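PDB 3TWO: mannitol dehydrogenase from Helicobacter pylori, which probably catalyses the NADP(H)-dependent interconversion of cinnamyl alcohols and their aldehydes, as a zinc-containing medium-chain alcohol dehydrogenase. Local coordinates for residues V180-F185 and A201-F206; D236-T241 and L252-Y257; N258-L263 and K287-L292. All coordinates share one frame; numbering follows the deposited sequence.

How the contacts relate
The three contacts lie in series along the chain; none nests in or crosses another. Contact 1 closes the loop that carries helix 187-198 and so completes a beta-alpha-beta unit. Contact 2 closes a shorter loop around helix 248-252. Contact 3 then brings the chain back to strand 259-263 after strand 274-276 and helix 277-282. Contacts 1 and 3 each pair two strands of one six-stranded parallel sheet of Rossmann type; contact 2 packs the connection 252-257 on its strand 235-240. Strand 179-183 of contact 1 borders strand 235-240, where G181 meets F237. Strand 235-240 in turn borders strand 259-263 of contact 3, where I238 meets A262. Each contact also reaches the bound NADPH.

Contact 1: V180-F185 and A201-F206; sequences VGVAGF and AEVSVF. With NDP (NADPH dihydro-nicotinamide-adenine-dinucleotide phosphate), chain F.
V180 O accepts the short bond from S204 N, 2.7 Å long and nearly straight, 172° at the hydrogen. The CA-H of V203 leans on the same oxygen. These strands, 180-183 and 202-206, run parallel and are joined by helix 187-198, in the first beta-alpha-beta unit of a Rossmann fold. The bonds continue along the strands in the parallel pattern: V182 N gives to S204 O, and F206 N gives to V182 O at 2.8 Å. G184 N closes the series on F206 O at 2.9 Å.

V180, V182, V203 and V205 share the sheet face that packs on helix 187-198. V180 CG2 meets A201 CB at 3.6 Å. On the other face, the F206 ring turns its edge to V182 O. Its CE1 lies 4.1 Å from G181 CA, which also sits at the ring's edge, near its plane.

After the strand, G184 is the first glycine of what is probably the GxGxxG turn of the fold, and its CA lies 3.4 Å from NDP O4B. F185 follows, with CG anti to the backbone N (chi1 -173°). That rotation carries its side chain back across V205 at about a right angle, with F185 CB 3.7 Å from V205 CG1.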
loop_
_atom_site.group_PDB
_atom_site.type_symbol
_atom_site.label_atom_id
_atom_site.label_comp_id
_atom_site.label_asym_id
_atom_site.label_seq_id
_atom_site.Cartn_x
_atom_site.Cartn_y
_atom_site.Cartn_z
ATOM N N VAL B 180 -6.128 -15.533 -7.293
ATOM C CA VAL B 180 -6.718 -14.791 -6.173
ATOM C C VAL B 180 -6.523 -15.567 -4.850
ATOM O O VAL B 180 -6.868 -16.760 -4.743
ATOM C CB VAL B 180 -8.247 -14.633 -6.446
ATOM C CG1 VAL B 180 -9.062 -14.361 -5.176
ATOM C CG2 VAL B 180 -8.478 -13.603 -7.492
ATOM N N GLY B 181 -5.946 -14.917 -3.839
ATOM C CA GLY B 181 -5.951 -15.489 -2.474
ATOM C C GLY B 181 -7.027 -14.808 -1.608
ATOM O O GLY B 181 -7.261 -13.592 -1.704
ATOM N N VAL B 182 -7.652 -15.592 -0.732
ATOM C CA VAL B 182 -8.610 -15.083 0.220
ATOM C C VAL B 182 -8.102 -15.462 1.621
ATOM O O VAL B 182 -8.000 -16.637 1.961
ATOM C CB VAL B 182 -10.059 -15.608 0.001
ATOM C CG1 VAL B 182 -11.005 -14.977 1.049
ATOM C CG2 VAL B 182 -10.553 -15.277 -1.399
ATOM N N ALA B 183 -7.758 -14.458 2.417
ATOM C CA ALA B 183 -7.267 -14.736 3.758
ATOM C C ALA B 183 -8.430 -14.560 4.782
ATOM O O ALA B 183 -9.035 -13.463 4.888
ATOM C CB ALA B 183 -6.077 -13.804 4.061
ATOM N N GLY B 184 -8.729 -15.610 5.540
ATOM C CA GLY B 184 -9.842 -15.585 6.483
ATOM C C GLY B 184 -11.086 -16.152 5.809
ATOM O O GLY B 184 -11.672 -15.517 4.957
ATOM N N PHE B 185 -11.471 -17.377 6.159
ATOM C CA PHE B 185 -12.519 -18.055 5.403
ATOM C C PHE B 185 -13.820 -18.051 6.188
ATOM O O PHE B 185 -14.351 -19.114 6.522
ATOM C CB PHE B 185 -12.065 -19.491 5.032
ATOM C CG PHE B 185 -12.998 -20.241 4.101
ATOM C CD1 PHE B 185 -13.576 -19.612 2.978
ATOM C CD2 PHE B 185 -13.227 -21.623 4.294
ATOM C CE1 PHE B 185 -14.403 -20.346 2.055
ATOM C CE2 PHE B 185 -14.069 -22.343 3.420
ATOM C CZ PHE B 185 -14.636 -21.689 2.268
ATOM N N ALA B 201 -11.661 -16.604 -11.624
ATOM C CA ALA B 201 -10.377 -16.682 -10.921
ATOM C C ALA B 201 -10.007 -18.083 -10.517
ATOM O O ALA B 201 -10.857 -18.972 -10.387
ATOM C CB ALA B 201 -10.345 -15.813 -9.697
ATOM N N GLU B 202 -8.713 -18.266 -10.310
ATOM C CA GLU B 202 -8.204 -19.467 -9.729
ATOM C C GLU B 202 -7.985 -19.084 -8.255
ATOM O O GLU B 202 -7.159 -18.219 -7.966
ATOM C CB GLU B 202 -6.895 -19.877 -10.429
ATOM C CG GLU B 202 -6.506 -21.221 -10.056
ATOM C CD GLU B 202 -5.265 -21.764 -10.816
ATOM O OE1 GLU B 202 -5.244 -22.993 -10.996
ATOM O OE2 GLU B 202 -4.334 -21.023 -11.230
ATOM N N VAL B 203 -8.695 -19.753 -7.339
ATOM C CA VAL B 203 -8.811 -19.241 -5.982
ATOM C C VAL B 203 -8.067 -20.068 -4.954
ATOM O O VAL B 203 -8.203 -21.301 -4.908
ATOM C CB VAL B 203 -10.306 -19.120 -5.599
ATOM C CG1 VAL B 203 -10.487 -18.536 -4.177
ATOM C CG2 VAL B 203 -10.994 -18.237 -6.640
ATOM N N SER B 204 -7.271 -19.404 -4.123
ATOM C CA SER B 204 -6.593 -20.078 -3.009
ATOM C C SER B 204 -7.215 -19.513 -1.715
ATOM O O SER B 204 -7.479 -18.293 -1.628
ATOM C CB SER B 204 -5.081 -19.791 -3.019
ATOM O OG SER B 204 -4.432 -20.276 -4.193
ATOM N N VAL B 205 -7.421 -20.375 -0.712
ATOM C CA VAL B 205 -7.948 -19.892 0.554
ATOM C C VAL B 205 -6.898 -20.078 1.676
ATOM O O VAL B 205 -6.154 -21.091 1.718
ATOM C CB VAL B 205 -9.284 -20.625 0.879
ATOM C CG1 VAL B 205 -9.719 -20.417 2.314
ATOM C CG2 VAL B 205 -10.352 -20.139 -0.065
ATOM N N PHE B 206 -6.841 -19.120 2.589
ATOM C CA PHE B 206 -5.907 -19.263 3.736
ATOM C C PHE B 206 -6.762 -19.211 4.954
ATOM O O PHE B 206 -7.432 -18.200 5.157
ATOM C CB PHE B 206 -4.874 -18.121 3.790
ATOM C CG PHE B 206 -3.976 -18.071 2.572
ATOM C CD1 PHE B 206 -4.398 -17.457 1.396
ATOM C CD2 PHE B 206 -2.717 -18.634 2.607
ATOM C CE1 PHE B 206 -3.523 -17.407 0.243
ATOM C CE2 PHE B 206 -1.860 -18.615 1.485
ATOM C CZ PHE B 206 -2.273 -18.009 0.314
HETATM P PA NDP F . -16.025 -13.688 10.627
HETATM O O1A NDP F . -15.390 -14.177 11.860
HETATM O O2A NDP F . -16.990 -14.509 9.691
HETATM O O5B NDP F . -14.832 -14.353 9.736
HETATM C C5B NDP F . -13.357 -14.187 10.094
HETATM C C4B NDP F . -12.609 -15.398 9.548
HETATM O O4B NDP F . -11.124 -15.305 9.567
HETATM C C3B NDP F . -13.008 -16.642 10.373
HETATM O O3B NDP F . -13.319 -17.726 9.418
HETATM C C2B NDP F . -11.710 -16.949 11.167
HETATM O O2B NDP F . -11.681 -18.376 11.359
HETATM C C1B NDP F . -10.608 -16.576 10.146
HETATM N N9A NDP F . -9.356 -16.099 10.777
HETATM C C8A NDP F . -9.275 -15.435 11.953
HETATM N N7A NDP F . -7.999 -15.136 12.136
HETATM C C5A NDP F . -7.291 -15.595 11.108
HETATM C C6A NDP F . -5.946 -15.565 10.786
HETATM N N6A NDP F . -4.988 -14.987 11.589
HETATM N N1A NDP F . -5.596 -16.156 9.650
HETATM C C2A NDP F . -6.453 -16.717 8.825
HETATM N N3A NDP F . -7.735 -16.748 9.096
HETATM C C4A NDP F . -8.163 -16.201 10.248
HETATM O O3 NDP F . -15.617 -12.252 10.114
HETATM P PN NDP F . -16.295 -11.456 9.001
HETATM O O1N NDP F . -16.092 -12.073 7.670
HETATM O O2N NDP F . -17.734 -10.963 9.307
HETATM O O5D NDP F . -15.457 -10.124 9.070
HETATM C C5D NDP F . -13.954 -10.243 9.038
HETATM C C4D NDP F . -13.282 -8.840 9.352
HETATM O O4D NDP F . -13.771 -8.013 8.279
HETATM C C3D NDP F . -13.709 -8.161 10.682
HETATM O O3D NDP F . -12.542 -7.512 11.258
HETATM C C2D NDP F . -14.789 -7.172 10.187
HETATM O O2D NDP F . -14.855 -6.071 11.025
HETATM C C1D NDP F . -14.161 -6.733 8.843
HETATM N N1N NDP F . -15.108 -6.024 7.917
HETATM C C2N NDP F . -14.623 -4.902 7.208
HETATM C C3N NDP F . -15.448 -4.209 6.337
HETATM C C7N NDP F . -14.862 -3.057 5.523
HETATM O O7N NDP F . -13.639 -2.981 5.320
HETATM N N7N NDP F . -15.758 -2.337 4.858
HETATM C C4N NDP F . -16.798 -4.607 6.195
HETATM C C5N NDP F . -17.292 -5.759 6.872
HETATM C C6N NDP F . -16.472 -6.457 7.734
HETATM P P2B NDP F . -11.254 -19.055 12.701
HETATM O O1X NDP F . -12.454 -20.134 12.994
HETATM O O2X NDP F . -9.890 -19.582 12.586
HETATM O O3X NDP F . -11.375 -17.961 13.848
#

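Contact 2: D236-T241 and L252-Y257; sequences DFIIST and LKLLTY. With NDP (NADPH dihydro-nicotinamide-adenine-dinucleotide phosphate), chain F.
I238 and L255 meet methyl to methyl, with I238 CD1 3.7 Å from L255 CD2. I238 CG1 is almost as close to the same methyl, so L255 CD2 rests along the outer arm of the isoleucine. That arm is extended: CG1 stands beside the backbone N, and CD1 continues straight on (chi2 171°). It therefore reaches across to the second segment. L254 adds a second apolar contact, with its CB 3.8 Å from I238 CD1, and the two side chains cross at about a right angle. Beyond I238, L254 CD1 packs on F206 CZ at 3.7 Å, and L255 touches L261 of the next strand.

Strand 237-240 is a central strand of the Rossmann-type sheet, between strands 179-183 and 259-263. Residues 252-257 make no backbone bond to it. They leave helix 248-252 through a type I turn, in which L255 N bonds to L252 O at 3.2 Å, and then lead into strand 259-263. L254 and L255 pack on the sheet face that carries I238.

No hydrogen bond joins the two segments. D236 and T256 lie side by side, and D236 OD1 lies 3.5 Å from the methyl T256 CG2. Their polar ends look elsewhere: D236 OD2 accepts from K179 N, and T256 OG1 is hydrogen-bonded to E234. At the far end of the strand, T241 OG1 is hydrogen-bonded to A183 O. The T241 carbonyl oxygen lies 3.1 Å from NDP C5D, on the ribose of the nicotinamide half.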
loop_
_atom_site.group_PDB
_atom_site.type_symbol
_atom_site.label_atom_id
_atom_site.label_comp_id
_atom_site.label_asym_id
_atom_site.label_seq_id
_atom_site.Cartn_x
_atom_site.Cartn_y
_atom_site.Cartn_z
ATOM N N ASP B 236 -1.842 -12.972 -7.970
ATOM C CA ASP B 236 -2.042 -11.669 -8.589
ATOM C C ASP B 236 -2.823 -10.727 -7.677
ATOM O O ASP B 236 -2.714 -9.521 -7.777
ATOM C CB ASP B 236 -2.856 -11.838 -9.864
ATOM C CG ASP B 236 -2.155 -12.693 -10.890
ATOM O OD1 ASP B 236 -1.043 -12.339 -11.329
ATOM O OD2 ASP B 236 -2.731 -13.712 -11.257
ATOM N N PHE B 237 -3.660 -11.310 -6.835
ATOM C CA PHE B 237 -4.552 -10.556 -6.038
ATOM C C PHE B 237 -4.854 -11.332 -4.759
ATOM O O PHE B 237 -5.086 -12.552 -4.790
ATOM C CB PHE B 237 -5.838 -10.229 -6.833
ATOM C CG PHE B 237 -6.935 -9.641 -5.987
ATOM C CD1 PHE B 237 -7.171 -8.275 -5.992
ATOM C CD2 PHE B 237 -7.727 -10.471 -5.162
ATOM C CE1 PHE B 237 -8.241 -7.684 -5.166
ATOM C CE2 PHE B 237 -8.765 -9.930 -4.345
ATOM C CZ PHE B 237 -9.008 -8.509 -4.358
ATOM N N ILE B 238 -4.805 -10.639 -3.628
ATOM C CA ILE B 238 -5.149 -11.214 -2.331
ATOM C C ILE B 238 -6.105 -10.259 -1.609
ATOM O O ILE B 238 -5.826 -9.038 -1.525
ATOM C CB ILE B 238 -3.906 -11.427 -1.447
ATOM C CG1 ILE B 238 -2.946 -12.484 -2.065
ATOM C CG2 ILE B 238 -4.292 -11.874 -0.024
ATOM C CD1 ILE B 238 -1.586 -12.583 -1.337
ATOM N N ILE B 239 -7.221 -10.795 -1.082
ATOM C CA ILE B 239 -8.079 -9.977 -0.203
ATOM C C ILE B 239 -7.972 -10.551 1.194
ATOM O O ILE B 239 -8.154 -11.764 1.378
ATOM C CB ILE B 239 -9.564 -9.931 -0.700
ATOM C CG1 ILE B 239 -10.463 -9.157 0.261
ATOM C CG2 ILE B 239 -10.112 -11.385 -0.987
ATOM C CD1 ILE B 239 -11.834 -8.913 -0.291
ATOM N N SER B 240 -7.592 -9.715 2.152
ATOM C CA SER B 240 -7.451 -10.149 3.528
ATOM C C SER B 240 -8.662 -9.704 4.368
ATOM O O SER B 240 -8.900 -8.511 4.551
ATOM C CB SER B 240 -6.193 -9.594 4.166
ATOM O OG SER B 240 -6.105 -10.077 5.488
ATOM N N THR B 241 -9.404 -10.688 4.883
ATOM C CA THR B 241 -10.542 -10.405 5.726
ATOM C C THR B 241 -10.221 -10.727 7.181
ATOM O O THR B 241 -11.147 -10.807 7.984
ATOM C CB THR B 241 -11.754 -11.254 5.362
ATOM O OG1 THR B 241 -11.580 -12.594 5.903
ATOM C CG2 THR B 241 -11.957 -11.277 3.825
ATOM N N LEU B 252 1.886 -9.998 1.798
ATOM C CA LEU B 252 2.432 -9.119 0.779
ATOM C C LEU B 252 3.530 -9.844 -0.001
ATOM O O LEU B 252 3.591 -9.763 -1.217
ATOM C CB LEU B 252 2.940 -7.786 1.395
ATOM C CG LEU B 252 3.625 -6.755 0.480
ATOM C CD1 LEU B 252 2.640 -6.227 -0.601
ATOM C CD2 LEU B 252 4.160 -5.565 1.247
ATOM N N LYS B 253 4.375 -10.590 0.687
ATOM C CA LYS B 253 5.408 -11.352 -0.005
ATOM C C LYS B 253 4.828 -12.408 -0.984
ATOM O O LYS B 253 5.550 -12.875 -1.826
ATOM C CB LYS B 253 6.348 -12.058 0.964
ATOM C CG LYS B 253 5.628 -13.116 1.808
ATOM C CD LYS B 253 6.462 -14.380 1.935
ATOM C CE LYS B 253 7.615 -14.296 2.916
ATOM N NZ LYS B 253 7.429 -13.185 3.879
ATOM N N LEU B 254 3.556 -12.796 -0.880
ATOM C CA LEU B 254 3.021 -13.821 -1.814
ATOM C C LEU B 254 2.697 -13.256 -3.206
ATOM O O LEU B 254 2.411 -14.021 -4.153
ATOM C CB LEU B 254 1.736 -14.483 -1.237
ATOM C CG LEU B 254 1.986 -15.329 0.032
ATOM C CD1 LEU B 254 0.692 -15.849 0.608
ATOM C CD2 LEU B 254 3.027 -16.446 -0.226
ATOM N N LEU B 255 2.667 -11.921 -3.318
ATOM C CA LEU B 255 2.172 -11.292 -4.548
ATOM C C LEU B 255 3.225 -11.286 -5.642
ATOM O O LEU B 255 4.448 -11.087 -5.409
ATOM C CB LEU B 255 1.776 -9.851 -4.312
ATOM C CG LEU B 255 0.523 -9.521 -3.494
ATOM C CD1 LEU B 255 0.366 -7.980 -3.537
ATOM C CD2 LEU B 255 -0.731 -10.274 -4.162
ATOM N N THR B 256 2.727 -11.436 -6.851
ATOM C CA THR B 256 3.596 -11.272 -7.984
ATOM C C THR B 256 3.913 -9.771 -8.209
ATOM O O THR B 256 3.282 -8.884 -7.572
ATOM C CB THR B 256 2.939 -11.901 -9.209
ATOM O OG1 THR B 256 3.936 -12.042 -10.201
ATOM C CG2 THR B 256 1.764 -11.040 -9.698
ATOM N N TYR B 257 4.903 -9.495 -9.061
ATOM C CA TYR B 257 5.220 -8.128 -9.515
ATOM C C TYR B 257 3.934 -7.469 -10.025
ATOM O O TYR B 257 3.241 -8.091 -10.815
ATOM C CB TYR B 257 6.248 -8.229 -10.654
ATOM C CG TYR B 257 6.697 -6.921 -11.309
ATOM C CD1 TYR B 257 7.827 -6.224 -10.838
ATOM C CD2 TYR B 257 6.042 -6.437 -12.463
ATOM C CE1 TYR B 257 8.282 -5.039 -11.503
ATOM C CE2 TYR B 257 6.446 -5.256 -13.112
ATOM C CZ TYR B 257 7.568 -4.557 -12.640
ATOM O OH TYR B 257 7.999 -3.427 -13.332
HETATM P PA NDP F . -16.025 -13.688 10.627
HETATM O O1A NDP F . -15.390 -14.177 11.860
HETATM O O2A NDP F . -16.990 -14.509 9.691
HETATM O O5B NDP F . -14.832 -14.353 9.736
HETATM C C5B NDP F . -13.357 -14.187 10.094
HETATM C C4B NDP F . -12.609 -15.398 9.548
HETATM O O4B NDP F . -11.124 -15.305 9.567
HETATM C C3B NDP F . -13.008 -16.642 10.373
HETATM O O3B NDP F . -13.319 -17.726 9.418
HETATM C C2B NDP F . -11.710 -16.949 11.167
HETATM O O2B NDP F . -11.681 -18.376 11.359
HETATM C C1B NDP F . -10.608 -16.576 10.146
HETATM N N9A NDP F . -9.356 -16.099 10.777
HETATM C C8A NDP F . -9.275 -15.435 11.953
HETATM N N7A NDP F . -7.999 -15.136 12.136
HETATM C C5A NDP F . -7.291 -15.595 11.108
HETATM C C6A NDP F . -5.946 -15.565 10.786
HETATM N N6A NDP F . -4.988 -14.987 11.589
HETATM N N1A NDP F . -5.596 -16.156 9.650
HETATM C C2A NDP F . -6.453 -16.717 8.825
HETATM N N3A NDP F . -7.735 -16.748 9.096
HETATM C C4A NDP F . -8.163 -16.201 10.248
HETATM O O3 NDP F . -15.617 -12.252 10.114
HETATM P PN NDP F . -16.295 -11.456 9.001
HETATM O O1N NDP F . -16.092 -12.073 7.670
HETATM O O2N NDP F . -17.734 -10.963 9.307
HETATM O O5D NDP F . -15.457 -10.124 9.070
HETATM C C5D NDP F . -13.954 -10.243 9.038
HETATM C C4D NDP F . -13.282 -8.840 9.352
HETATM O O4D NDP F . -13.771 -8.013 8.279
HETATM C C3D NDP F . -13.709 -8.161 10.682
HETATM O O3D NDP F . -12.542 -7.512 11.258
HETATM C C2D NDP F . -14.789 -7.172 10.187
HETATM O O2D NDP F . -14.855 -6.071 11.025
HETATM C C1D NDP F . -14.161 -6.733 8.843
HETATM N N1N NDP F . -15.108 -6.024 7.917
HETATM C C2N NDP F . -14.623 -4.902 7.208
HETATM C C3N NDP F . -15.448 -4.209 6.337
HETATM C C7N NDP F . -14.862 -3.057 5.523
HETATM O O7N NDP F . -13.639 -2.981 5.320
HETATM N N7N NDP F . -15.758 -2.337 4.858
HETATM C C4N NDP F . -16.798 -4.607 6.195
HETATM C C5N NDP F . -17.292 -5.759 6.872
HETATM C C6N NDP F . -16.472 -6.457 7.734
HETATM P P2B NDP F . -11.254 -19.055 12.701
HETATM O O1X NDP F . -12.454 -20.134 12.994
HETATM O O2X NDP F . -9.890 -19.582 12.586
HETATM O O3X NDP F . -11.375 -17.961 13.848
#

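Contact 3: N258-L263 and K287-L292; sequences NGDLAL and KVYGSL. With NDP (NADPH dihydro-nicotinamide-adenine-dinucleotide phosphate), chain F.
L261 and K287 are joined by the shortest backbone bond here, L261 N to K287 O at 2.8 Å. K287 N gives to G259 O, and Y289 N gives to L261 O. L263 N then bonds to Y289 O, and S291 N ends the run on L263 O at 3.0 Å.

The apolar contacts fall on both faces. The Y289 ring lies flat over A262: A262 CA sits 4.1 Å from the ring centroid and 12° off its normal, a CH-pi contact. Y289 CG stands between the backbone N and the carbonyl carbon (chi1 60°), which swings the ring over the neighbouring strand. A262 CB is 3.5 Å from Y289 CZ. On the opposite face, L263 CD1 meets V288 CG1 at 3.6 Å.

This is the last strand pair of the Rossmann-type parallel sheet in the chain. Strand 287-290 is its edge, and V288 and G290 make backbone bonds to the second subunit, as in other dimeric alcohol dehydrogenases.

Among the polar side chains, D260 turns its carboxylate nearly perpendicular to the Y289 ring, at the ring's edge. D260 OD1 and Y289 OH both bond to S172 OG. The extended K287 runs beside N258, with CE 3.3 Å from N258 OD1, and its NZ forms a salt bridge with D260 of the second subunit. Past the strand, L292 CD1 lies 3.5 Å from NDP N7N, the carboxamide nitrogen of the nicotinamide.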
loop_
_atom_site.group_PDB
_atom_site.type_symbol
_atom_site.label_atom_id
_atom_site.label_comp_id
_atom_site.label_asym_id
_atom_site.label_seq_id
_atom_site.Cartn_x
_atom_site.Cartn_y
_atom_site.Cartn_z
ATOM N N ASN B 258 3.618 -6.244 -9.569
ATOM C CA ASN B 258 2.376 -5.554 -9.903
ATOM C C ASN B 258 1.057 -6.182 -9.394
ATOM O O ASN B 258 -0.029 -5.773 -9.829
ATOM C CB ASN B 258 2.281 -5.296 -11.408
ATOM C CG ASN B 258 1.504 -4.022 -11.728
ATOM O OD1 ASN B 258 1.598 -3.020 -11.038
ATOM N ND2 ASN B 258 0.715 -4.075 -12.766
ATOM N N GLY B 259 1.152 -7.171 -8.510
ATOM C CA GLY B 259 -0.011 -7.716 -7.793
ATOM C C GLY B 259 -0.617 -6.758 -6.743
ATOM O O GLY B 259 0.016 -5.755 -6.345
ATOM N N ASP B 260 -1.866 -7.011 -6.363
ATOM C CA ASP B 260 -2.597 -6.172 -5.359
ATOM C C ASP B 260 -2.923 -6.959 -4.096
ATOM O O ASP B 260 -3.335 -8.129 -4.190
ATOM C CB ASP B 260 -3.980 -5.726 -5.869
ATOM C CG ASP B 260 -3.955 -4.665 -6.939
ATOM O OD1 ASP B 260 -5.046 -4.458 -7.499
ATOM O OD2 ASP B 260 -2.940 -4.013 -7.221
ATOM N N LEU B 261 -2.770 -6.335 -2.930
ATOM C CA LEU B 261 -3.283 -6.860 -1.665
ATOM C C LEU B 261 -4.340 -5.866 -1.185
ATOM O O LEU B 261 -4.027 -4.669 -0.984
ATOM C CB LEU B 261 -2.165 -6.896 -0.631
ATOM C CG LEU B 261 -2.447 -7.152 0.857
ATOM C CD1 LEU B 261 -3.229 -8.496 1.021
ATOM C CD2 LEU B 261 -1.135 -7.249 1.639
ATOM N N ALA B 262 -5.580 -6.323 -1.140
ATOM C CA ALA B 262 -6.697 -5.515 -0.752
ATOM C C ALA B 262 -7.013 -5.924 0.695
ATOM O O ALA B 262 -7.232 -7.122 0.972
ATOM C CB ALA B 262 -7.939 -5.854 -1.609
ATOM N N LEU B 263 -7.112 -4.925 1.570
ATOM C CA LEU B 263 -7.336 -5.125 2.994
ATOM C C LEU B 263 -8.761 -4.706 3.290
ATOM O O LEU B 263 -9.126 -3.538 3.080
ATOM C CB LEU B 263 -6.368 -4.251 3.824
ATOM C CG LEU B 263 -4.905 -4.498 3.547
ATOM C CD1 LEU B 263 -3.950 -3.493 4.238
ATOM C CD2 LEU B 263 -4.467 -5.999 3.790
ATOM N N LYS B 287 1.433 -3.922 -4.657
ATOM C CA LYS B 287 0.637 -2.771 -4.213
ATOM C C LYS B 287 -0.340 -3.161 -3.095
ATOM O O LYS B 287 -0.890 -4.266 -3.107
ATOM C CB LYS B 287 -0.128 -2.221 -5.425
ATOM C CG LYS B 287 0.803 -1.757 -6.622
ATOM C CD LYS B 287 0.030 -0.861 -7.566
ATOM C CE LYS B 287 0.772 -0.744 -8.856
ATOM N NZ LYS B 287 0.016 0.164 -9.756
ATOM N N VAL B 288 -0.598 -2.263 -2.160
ATOM C CA VAL B 288 -1.516 -2.536 -1.057
ATOM C C VAL B 288 -2.594 -1.423 -1.064
ATOM O O VAL B 288 -2.283 -0.240 -1.286
ATOM C CB VAL B 288 -0.780 -2.490 0.317
ATOM C CG1 VAL B 288 -1.743 -2.722 1.454
ATOM C CG2 VAL B 288 0.424 -3.535 0.430
ATOM N N TYR B 289 -3.853 -1.762 -0.868
ATOM C CA TYR B 289 -4.820 -0.678 -0.618
ATOM C C TYR B 289 -5.854 -1.213 0.330
ATOM O O TYR B 289 -5.927 -2.458 0.539
ATOM C CB TYR B 289 -5.473 -0.191 -1.888
ATOM C CG TYR B 289 -6.233 -1.277 -2.627
ATOM C CD1 TYR B 289 -7.597 -1.463 -2.368
ATOM C CD2 TYR B 289 -5.600 -2.111 -3.602
ATOM C CE1 TYR B 289 -8.379 -2.437 -3.056
ATOM C CE2 TYR B 289 -6.389 -3.128 -4.300
ATOM C CZ TYR B 289 -7.753 -3.270 -4.005
ATOM O OH TYR B 289 -8.583 -4.173 -4.645
ATOM N N GLY B 290 -6.642 -0.306 0.907
ATOM C CA GLY B 290 -7.767 -0.714 1.751
ATOM C C GLY B 290 -9.072 -0.541 0.980
ATOM O O GLY B 290 -9.119 0.208 0.006
ATOM N N SER B 291 -10.133 -1.176 1.453
ATOM C CA SER B 291 -11.479 -1.002 0.846
ATOM C C SER B 291 -12.496 -0.952 1.997
ATOM O O SER B 291 -12.383 -1.724 2.933
ATOM C CB SER B 291 -11.826 -2.166 -0.100
ATOM O OG SER B 291 -12.849 -1.764 -0.983
ATOM N N LEU B 292 -13.421 0.003 1.935
ATOM C CA LEU B 292 -14.429 0.212 2.929
ATOM C C LEU B 292 -15.796 0.003 2.261
ATOM O O LEU B 292 -16.236 0.831 1.432
ATOM C CB LEU B 292 -14.337 1.635 3.508
ATOM C CG LEU B 292 -15.362 1.951 4.630
ATOM C CD1 LEU B 292 -15.249 1.024 5.813
ATOM C CD2 LEU B 292 -15.190 3.420 5.024
HETATM P PA NDP F . -16.025 -13.688 10.627
HETATM O O1A NDP F . -15.390 -14.177 11.860
HETATM O O2A NDP F . -16.990 -14.509 9.691
HETATM O O5B NDP F . -14.832 -14.353 9.736
HETATM C C5B NDP F . -13.357 -14.187 10.094
HETATM C C4B NDP F . -12.609 -15.398 9.548
HETATM O O4B NDP F . -11.124 -15.305 9.567
HETATM C C3B NDP F . -13.008 -16.642 10.373
HETATM O O3B NDP F . -13.319 -17.726 9.418
HETATM C C2B NDP F . -11.710 -16.949 11.167
HETATM O O2B NDP F . -11.681 -18.376 11.359
HETATM C C1B NDP F . -10.608 -16.576 10.146
HETATM N N9A NDP F . -9.356 -16.099 10.777
HETATM C C8A NDP F . -9.275 -15.435 11.953
HETATM N N7A NDP F . -7.999 -15.136 12.136
HETATM C C5A NDP F . -7.291 -15.595 11.108
HETATM C C6A NDP F . -5.946 -15.565 10.786
HETATM N N6A NDP F . -4.988 -14.987 11.589
HETATM N N1A NDP F . -5.596 -16.156 9.650
HETATM C C2A NDP F . -6.453 -16.717 8.825
HETATM N N3A NDP F . -7.735 -16.748 9.096
HETATM C C4A NDP F . -8.163 -16.201 10.248
HETATM O O3 NDP F . -15.617 -12.252 10.114
HETATM P PN NDP F . -16.295 -11.456 9.001
HETATM O O1N NDP F . -16.092 -12.073 7.670
HETATM O O2N NDP F . -17.734 -10.963 9.307
HETATM O O5D NDP F . -15.457 -10.124 9.070
HETATM C C5D NDP F . -13.954 -10.243 9.038
HETATM C C4D NDP F . -13.282 -8.840 9.352
HETATM O O4D NDP F . -13.771 -8.013 8.279
HETATM C C3D NDP F . -13.709 -8.161 10.682
HETATM O O3D NDP F . -12.542 -7.512 11.258
HETATM C C2D NDP F . -14.789 -7.172 10.187
HETATM O O2D NDP F . -14.855 -6.071 11.025
HETATM C C1D NDP F . -14.161 -6.733 8.843
HETATM N N1N NDP F . -15.108 -6.024 7.917
HETATM C C2N NDP F . -14.623 -4.902 7.208
HETATM C C3N NDP F . -15.448 -4.209 6.337
HETATM C C7N NDP F . -14.862 -3.057 5.523
HETATM O O7N NDP F . -13.639 -2.981 5.320
HETATM N N7N NDP F . -15.758 -2.337 4.858
HETATM C C4N NDP F . -16.798 -4.607 6.195
HETATM C C5N NDP F . -17.292 -5.759 6.872
HETATM C C6N NDP F . -16.472 -6.457 7.734
HETATM P P2B NDP F . -11.254 -19.055 12.701
HETATM O O1X NDP F . -12.454 -20.134 12.994
HETATM O O2X NDP F . -9.890 -19.582 12.586
HETATM O O3X NDP F . -11.375 -17.961 13.848
#